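(S)-2-haloacid dehalogenase IVA (Burkholderia cepacia, PDB 2NO4) catalyses the hydrolytic removal of halide from short-chain (S)-2-haloalkanoic acids, giving (R)-2-hydroxyalkanoic acids with inversion of configuration. Local coordinates at residues R51-Q54 with L55-W59; Q66-D69 with F70-T74. One frame throughout, in Å; residues are numbered along the deposited sequence.

Contacts 1 and 2 follow one another along the chain, and their centres lie about 10 Å apart on the same side of the molecule's centre. Residues 51-59 are the middle of helix 43-63, while residues 66-74 run from the loop after it into the start of helix 70-84, so the pair joins two successive helices outside the parallel sheet of the HAD fold. They touch directly: Gln54 NE2 lies 2.9 Å from Thr74 OG1, probably a hydrogen bond, and Leu73 CD1 packs against Ser58 N. Contact 1 holds the haloacid-binding Arg51, and Phe70's side chain in contact 2 comes within about 4 Å of those of haloacid-binding Tyr22 and Asn129, so both probably border the pocket.

Contact 1. Residues R51-Q54 with L55-W59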
ATOM      1  N   ARG B  51      10.225   0.565  -3.479  1.00 23.00           N
ATOM      2  CA  ARG B  51       9.806   0.186  -2.141  1.00 24.41           C
ATOM      3  C   ARG B  51       8.275   0.267  -1.956  1.00 23.01           C
ATOM      4  O   ARG B  51       7.666  -0.662  -1.431  1.00 20.73           O
ATOM      5  CB  ARG B  51      10.560   1.067  -1.099  1.00 25.14           C
ATOM      6  CG  ARG B  51      10.037   0.943   0.354  1.00 26.50           C
ATOM      7  CD  ARG B  51      10.305  -0.427   0.919  1.00 29.82           C
ATOM      8  NE  ARG B  51      10.121  -0.471   2.371  1.00 32.31           N
ATOM      9  CZ  ARG B  51      10.091  -1.595   3.085  1.00 31.31           C
ATOM     10  NH1 ARG B  51      10.215  -2.763   2.483  1.00 30.75           N
ATOM     11  NH2 ARG B  51       9.908  -1.548   4.403  1.00 32.50           N
ATOM     12  N   GLN B  52       7.670   1.370  -2.377  1.00 24.42           N
ATOM     13  CA  GLN B  52       6.237   1.589  -2.239  1.00 24.12           C
ATOM     14  C   GLN B  52       5.424   0.520  -2.987  1.00 22.60           C
ATOM     15  O   GLN B  52       4.431   0.001  -2.447  1.00 21.85           O
ATOM     16  CB  GLN B  52       5.827   3.016  -2.742  1.00 25.16           C
ATOM     17  CG  GLN B  52       4.267   3.337  -2.572  1.00 28.72           C
ATOM     18  CD  GLN B  52       3.336   2.754  -3.702  1.00 29.89           C
ATOM     19  OE1 GLN B  52       3.727   2.746  -4.874  1.00 30.59           O
ATOM     20  NE2 GLN B  52       2.083   2.327  -3.343  1.00 29.88           N
ATOM     21  N   ARG B  53       5.836   0.207  -4.220  1.00 19.74           N
ATOM     22  CA  ARG B  53       5.101  -0.768  -5.029  1.00 20.58           C
ATOM     23  C   ARG B  53       5.303  -2.197  -4.498  1.00 19.65           C
ATOM     24  O   ARG B  53       4.373  -2.987  -4.532  1.00 18.85           O
ATOM     25  CB  ARG B  53       5.514  -0.752  -6.513  1.00 20.22           C
ATOM     26  CG  ARG B  53       4.754   0.237  -7.361  1.00 20.82           C
ATOM     27  CD  ARG B  53       3.217   0.175  -7.129  1.00 20.53           C
ATOM     28  NE  ARG B  53       2.463   0.778  -8.241  1.00 22.63           N
ATOM     29  CZ  ARG B  53       2.194   2.088  -8.369  1.00 22.69           C
ATOM     30  NH1 ARG B  53       1.519   2.515  -9.413  1.00 20.66           N
ATOM     31  NH2 ARG B  53       2.627   2.991  -7.478  1.00 22.94           N
ATOM     32  N   GLN B  54       6.510  -2.489  -4.014  1.00 19.49           N
ATOM     33  CA  GLN B  54       6.805  -3.821  -3.437  1.00 22.06           C
ATOM     34  C   GLN B  54       5.805  -4.110  -2.313  1.00 21.98           C
ATOM     35  O   GLN B  54       5.201  -5.194  -2.266  1.00 22.19           O
ATOM     36  CB  GLN B  54       8.245  -3.902  -2.953  1.00 21.03           C
ATOM     37  CG  GLN B  54       8.655  -5.133  -2.094  1.00 22.25           C
ATOM     38  CD  GLN B  54       9.926  -4.850  -1.299  1.00 23.57           C
ATOM     39  OE1 GLN B  54       9.955  -3.922  -0.479  1.00 25.99           O
ATOM     40  NE2 GLN B  54      11.011  -5.636  -1.557  1.00 21.88           N
ATOM     41  N   LEU B  55       5.626  -3.117  -1.442  1.00 20.38           N
ATOM     42  CA  LEU B  55       4.731  -3.189  -0.318  1.00 20.31           C
ATOM     43  C   LEU B  55       3.312  -3.157  -0.786  1.00 19.83           C
ATOM     44  O   LEU B  55       2.536  -3.988  -0.344  1.00 19.29           O
ATOM     45  CB  LEU B  55       5.003  -2.046   0.680  1.00 21.82           C
ATOM     46  CG  LEU B  55       6.308  -2.264   1.459  1.00 24.50           C
ATOM     47  CD1 LEU B  55       6.480  -1.106   2.421  1.00 22.58           C
ATOM     48  CD2 LEU B  55       6.338  -3.651   2.139  1.00 23.13           C
ATOM     49  N   GLU B  56       2.953  -2.214  -1.681  1.00 17.39           N
ATOM     50  CA  GLU B  56       1.609  -2.249  -2.274  1.00 19.77           C
ATOM     51  C   GLU B  56       1.232  -3.661  -2.764  1.00 19.60           C
ATOM     52  O   GLU B  56       0.138  -4.142  -2.449  1.00 20.41           O
ATOM     53  CB  GLU B  56       1.479  -1.302  -3.470  1.00 18.12           C
ATOM     54  CG  GLU B  56       0.196  -1.583  -4.272  1.00 18.83           C
ATOM     55  CD  GLU B  56      -0.044  -0.597  -5.410  1.00 20.53           C
ATOM     56  OE1 GLU B  56       0.321   0.586  -5.274  1.00 19.17           O
ATOM     57  OE2 GLU B  56      -0.602  -0.996  -6.453  1.00 21.18           O
ATOM     58  N   TYR B  57       2.103  -4.269  -3.578  1.00 20.13           N
ATOM     59  CA  TYR B  57       1.852  -5.607  -4.141  1.00 19.45           C
ATOM     60  C   TYR B  57       1.612  -6.639  -3.064  1.00 20.72           C
ATOM     61  O   TYR B  57       0.773  -7.501  -3.233  1.00 21.27           O
ATOM     62  CB  TYR B  57       2.975  -6.094  -5.095  1.00 19.42           C
ATOM     63  CG  TYR B  57       3.143  -5.241  -6.320  1.00 20.42           C
ATOM     64  CD1 TYR B  57       2.122  -4.381  -6.755  1.00 20.01           C
ATOM     65  CD2 TYR B  57       4.358  -5.252  -7.030  1.00 22.18           C
ATOM     66  CE1 TYR B  57       2.323  -3.549  -7.932  1.00 19.65           C
ATOM     67  CE2 TYR B  57       4.567  -4.457  -8.201  1.00 19.72           C
ATOM     68  CZ  TYR B  57       3.566  -3.624  -8.632  1.00 21.81           C
ATOM     69  OH  TYR B  57       3.816  -2.879  -9.787  1.00 22.60           O
ATOM     70  N   SER B  58       2.354  -6.555  -1.961  1.00 21.21           N
ATOM     71  CA  SER B  58       2.171  -7.499  -0.882  1.00 20.24           C
ATOM     72  C   SER B  58       0.785  -7.349  -0.221  1.00 20.93           C
ATOM     73  O   SER B  58       0.155  -8.337   0.081  1.00 22.68           O
ATOM     74  CB  SER B  58       3.344  -7.418   0.130  1.00 20.91           C
ATOM     75  OG  SER B  58       3.179  -6.343   1.081  1.00 20.86           O
ATOM     76  N   TRP B  59       0.304  -6.112  -0.018  1.00 20.85           N
ATOM     77  CA  TRP B  59      -0.989  -5.888   0.596  1.00 18.42           C
ATOM     78  C   TRP B  59      -2.148  -6.241  -0.357  1.00 20.58           C
ATOM     79  O   TRP B  59      -3.058  -6.958   0.033  1.00 18.49           O
ATOM     80  CB  TRP B  59      -1.108  -4.450   1.108  1.00 21.30           C
ATOM     81  CG  TRP B  59      -0.006  -4.063   2.073  1.00 20.77           C
ATOM     82  CD1 TRP B  59       0.553  -4.840   3.061  1.00 20.66           C
ATOM     83  CD2 TRP B  59       0.665  -2.802   2.133  1.00 21.42           C
ATOM     84  NE1 TRP B  59       1.523  -4.128   3.738  1.00 21.83           N
ATOM     85  CE2 TRP B  59       1.614  -2.879   3.189  1.00 21.13           C
ATOM     86  CE3 TRP B  59       0.546  -1.592   1.394  1.00 19.70           C
ATOM     87  CZ2 TRP B  59       2.466  -1.813   3.518  1.00 21.09           C
ATOM     88  CZ3 TRP B  59       1.393  -0.532   1.721  1.00 19.53           C
ATOM     89  CH2 TRP B  59       2.329  -0.643   2.781  1.00 20.60           C
TER
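Leu55 lies beneath the side chain of Arg51, one helical turn earlier. Its CD1 sits 3.6 Å above the guanidinium plane, over the centre of the group, so a methyl group of a branched apolar residue packs on the flat guanidinium without competing for its N-H groups. The edge of the same guanidinium is used by Gln54, whose OE1 accepts from Arg51 NH1 at 3.2 Å; the amide's other end, NE2, is bonded to Thr74 and Tyr101.

Glu56 comes next, on another side of helix 43-63. Its chain is extended, with CG anti to the backbone N (chi1 167°), and this carries OE1 to Gln52 NE2 at 3.1 Å. The amide donates nearly in its own plane to the anti lone pair. Arg53 runs alongside Glu56, but OE1 is 3.7 Å from NE and well out of the guanidinium plane, a long salt bridge of charges alone. In its plane, Arg53 NH2 instead donates to Gln52 OE1 at 2.8 Å, so Gln52 links acid and base with its two amide ends. Glu212 of the second subunit pairs with Arg53 NE, and Tyr213 of that subunit with Glu56 OE2.

Tyr57 places one ring face against Arg53 O, 3.1 Å above the ring plane and offset toward the rim, while its CE1 meets Arg53 CD; its hydroxyl bonds to the same Glu212 of the second subunit. Ser58 turns OG back to Leu55 O at 2.8 Å, in the carbonyl plane, so a buried hydroxyl is satisfied within the helix.

Two chemistries therefore share one helix: a guanidinium with leucine packed on one face and an amide oxygen bonded at its edge, at the haloacid-binding site, and a charged cluster at the subunit interface, where Glu56 and Glu212 of the second subunit would probably offset Arg53's charge.

Contact 2. Residues Q66-D69 with F70-T74; sequences QYAD and FWQLT. With SO4 (sulfate ion), chain K.
Asp69 turns its CG between its own backbone N and carbonyl carbon (chi1 83°), which swings the carboxylate forward over the first turn of helix 70-84 to meet Gln72. Gln72 in turn holds CG anti to its backbone N (chi1 -176°) and continues extended, sending its amide back past Ala68 toward the loop.

The first torsion makes Asp69 an N-cap. Its OD1 accepts from Gln72 N at 3.0 Å with an N-H...O angle of 161°, and the oxygen is met nearly along its C-O axis. Aspartate suits the place because its short chain brings an anionic oxygen within reach of a first-turn N-H. The backbone helix begins here too, since Leu73 N donates to Asp69 O at 3.0 Å. Of the other first-turn amides, Phe70 N donates to a water that also bonds to Tyr67 OH, and Trp71 N to Asn131. The phenol of Tyr67 has a direct partner as well, Asp155.

Ala68 offers only a methyl, small enough for CB to lie 3.7 Å from Gln72 CD while also touching Leu73 CD2 at 3.9 Å. Beyond this methyl, a sulfate joins the two glutamines: Gln72 NE2 donates to its O1 at 2.9 Å, almost straight, and Gln66 NE2 to its O3 at 3.0 Å. The ion, probably from the crystallisation liquor, is also bonded to Arg61 NH2, and Gln72 NE2 has Glu76 as a further partner.

The chemistry is that of a capped helix start: first-turn N-H groups are met by a carboxylate, a bridging water and a neighbouring amide oxygen, and the negative charge of Asp69 probably interacts favourably with the helix dipole.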
ATOM      1  N   GLN B  66      -4.256 -13.382  -4.528  1.00 23.48           N
ATOM      2  CA  GLN B  66      -3.341 -13.746  -5.595  1.00 22.31           C
ATOM      3  C   GLN B  66      -1.896 -13.659  -5.051  1.00 22.86           C
ATOM      4  O   GLN B  66      -1.079 -12.885  -5.515  1.00 23.29           O
ATOM      5  CB  GLN B  66      -3.570 -12.902  -6.857  1.00 24.88           C
ATOM      6  CG  GLN B  66      -2.694 -13.292  -8.038  1.00 26.81           C
ATOM      7  CD  GLN B  66      -3.252 -14.483  -8.833  1.00 30.64           C
ATOM      8  OE1 GLN B  66      -4.408 -14.867  -8.669  1.00 29.99           O
ATOM      9  NE2 GLN B  66      -2.433 -15.035  -9.723  1.00 29.22           N
ATOM     10  N   TYR B  67      -1.596 -14.460  -4.035  1.00 21.16           N
ATOM     11  CA  TYR B  67      -0.222 -14.550  -3.533  1.00 22.87           C
ATOM     12  C   TYR B  67       0.828 -14.874  -4.579  1.00 24.79           C
ATOM     13  O   TYR B  67       0.629 -15.725  -5.469  1.00 26.64           O
ATOM     14  CB  TYR B  67      -0.115 -15.548  -2.351  1.00 23.17           C
ATOM     15  CG  TYR B  67       1.272 -15.588  -1.738  1.00 22.30           C
ATOM     16  CD1 TYR B  67       1.637 -14.704  -0.718  1.00 23.66           C
ATOM     17  CD2 TYR B  67       2.237 -16.500  -2.198  1.00 23.38           C
ATOM     18  CE1 TYR B  67       2.922 -14.753  -0.133  1.00 22.36           C
ATOM     19  CE2 TYR B  67       3.523 -16.552  -1.625  1.00 22.53           C
ATOM     20  CZ  TYR B  67       3.855 -15.662  -0.606  1.00 23.32           C
ATOM     21  OH  TYR B  67       5.114 -15.673  -0.061  1.00 22.54           O
ATOM     22  N   ALA B  68       1.955 -14.177  -4.477  1.00 23.54           N
ATOM     23  CA  ALA B  68       3.201 -14.593  -5.104  1.00 22.46           C
ATOM     24  C   ALA B  68       4.249 -14.170  -4.104  1.00 23.64           C
ATOM     25  O   ALA B  68       3.994 -13.291  -3.255  1.00 21.86           O
ATOM     26  CB  ALA B  68       3.435 -13.890  -6.443  1.00 21.94           C
ATOM     27  N   ASP B  69       5.423 -14.783  -4.188  1.00 23.73           N
ATOM     28  CA  ASP B  69       6.435 -14.570  -3.171  1.00 25.50           C
ATOM     29  C   ASP B  69       7.180 -13.238  -3.252  1.00 24.15           C
ATOM     30  O   ASP B  69       7.089 -12.521  -4.248  1.00 23.30           O
ATOM     31  CB  ASP B  69       7.380 -15.791  -3.012  1.00 26.51           C
ATOM     32  CG  ASP B  69       8.543 -15.839  -4.032  1.00 29.90           C
ATOM     33  OD1 ASP B  69       8.757 -14.949  -4.855  1.00 25.95           O
ATOM     34  OD2 ASP B  69       9.305 -16.831  -3.971  1.00 31.66           O
ATOM     35  N   PHE B  70       7.910 -12.910  -2.193  1.00 24.52           N
ATOM     36  CA  PHE B  70       8.356 -11.530  -2.018  1.00 25.14           C
ATOM     37  C   PHE B  70       9.398 -11.160  -3.031  1.00 24.18           C
ATOM     38  O   PHE B  70       9.429 -10.021  -3.519  1.00 22.84           O
ATOM     39  CB  PHE B  70       8.822 -11.288  -0.596  1.00 22.53           C
ATOM     40  CG  PHE B  70       8.732  -9.841  -0.146  1.00 24.36           C
ATOM     41  CD1 PHE B  70       7.511  -9.162  -0.154  1.00 22.83           C
ATOM     42  CD2 PHE B  70       9.877  -9.177   0.345  1.00 23.88           C
ATOM     43  CE1 PHE B  70       7.414  -7.846   0.330  1.00 24.92           C
ATOM     44  CE2 PHE B  70       9.792  -7.859   0.818  1.00 25.63           C
ATOM     45  CZ  PHE B  70       8.523  -7.201   0.811  1.00 23.79           C
ATOM     46  N   TRP B  71      10.241 -12.133  -3.388  1.00 23.24           N
ATOM     47  CA  TRP B  71      11.207 -11.924  -4.480  1.00 25.18           C
ATOM     48  C   TRP B  71      10.530 -11.567  -5.819  1.00 25.83           C
ATOM     49  O   TRP B  71      10.983 -10.660  -6.550  1.00 24.03           O
ATOM     50  CB  TRP B  71      12.123 -13.150  -4.631  1.00 26.16           C
ATOM     51  CG  TRP B  71      13.227 -12.981  -5.618  1.00 27.25           C
ATOM     52  CD1 TRP B  71      13.305 -13.570  -6.847  1.00 28.80           C
ATOM     53  CD2 TRP B  71      14.414 -12.187  -5.477  1.00 27.19           C
ATOM     54  NE1 TRP B  71      14.466 -13.188  -7.489  1.00 30.16           N
ATOM     55  CE2 TRP B  71      15.170 -12.347  -6.669  1.00 29.52           C
ATOM     56  CE3 TRP B  71      14.919 -11.357  -4.466  1.00 28.33           C
ATOM     57  CZ2 TRP B  71      16.417 -11.714  -6.871  1.00 28.05           C
ATOM     58  CZ3 TRP B  71      16.168 -10.729  -4.669  1.00 29.70           C
ATOM     59  CH2 TRP B  71      16.895 -10.921  -5.873  1.00 27.08           C
ATOM     60  N   GLN B  72       9.461 -12.291  -6.151  1.00 25.12           N
ATOM     61  CA  GLN B  72       8.724 -11.997  -7.380  1.00 25.54           C
ATOM     62  C   GLN B  72       8.145 -10.583  -7.310  1.00 23.44           C
ATOM     63  O   GLN B  72       8.212  -9.839  -8.268  1.00 18.77           O
ATOM     64  CB  GLN B  72       7.610 -13.013  -7.643  1.00 24.28           C
ATOM     65  CG  GLN B  72       6.872 -12.794  -8.994  1.00 26.69           C
ATOM     66  CD  GLN B  72       5.804 -13.834  -9.263  1.00 27.00           C
ATOM     67  OE1 GLN B  72       5.971 -15.004  -8.929  1.00 29.87           O
ATOM     68  NE2 GLN B  72       4.689 -13.409  -9.853  1.00 26.92           N
ATOM     69  N   LEU B  73       7.551 -10.230  -6.185  1.00 21.17           N
ATOM     70  CA  LEU B  73       7.003  -8.884  -6.034  1.00 22.27           C
ATOM     71  C   LEU B  73       8.064  -7.776  -6.102  1.00 21.43           C
ATOM     72  O   LEU B  73       7.790  -6.685  -6.634  1.00 22.15           O
ATOM     73  CB  LEU B  73       6.256  -8.743  -4.696  1.00 19.55           C
ATOM     74  CG  LEU B  73       5.141  -9.768  -4.452  1.00 20.64           C
ATOM     75  CD1 LEU B  73       4.276  -9.356  -3.263  1.00 18.47           C
ATOM     76  CD2 LEU B  73       4.318 -10.145  -5.712  1.00 22.57           C
ATOM     77  N   THR B  74       9.234  -8.047  -5.521  1.00 23.55           N
ATOM     78  CA  THR B  74      10.385  -7.145  -5.547  1.00 23.50           C
ATOM     79  C   THR B  74      10.807  -6.895  -7.007  1.00 23.85           C
ATOM     80  O   THR B  74      11.035  -5.765  -7.409  1.00 23.27           O
ATOM     81  CB  THR B  74      11.552  -7.687  -4.672  1.00 22.28           C
ATOM     82  OG1 THR B  74      11.059  -7.883  -3.336  1.00 24.39           O
ATOM     83  CG2 THR B  74      12.756  -6.695  -4.645  1.00 22.62           C
TER
HETATM   84  S   SO4 K1007       1.263 -14.330 -10.583  1.00 30.86           S
HETATM   85  O1  SO4 K1007       2.443 -15.128 -10.373  1.00 31.33           O
HETATM   86  O2  SO4 K1007       0.459 -14.869 -11.689  1.00 32.78           O
HETATM   87  O3  SO4 K1007       0.431 -14.336  -9.397  1.00 30.24           O
HETATM   88  O4  SO4 K1007       1.723 -12.960 -10.955  1.00 32.76           O
HETATM   89  O   HOH W   1       7.471 -14.292   0.413  1.00 20.70           O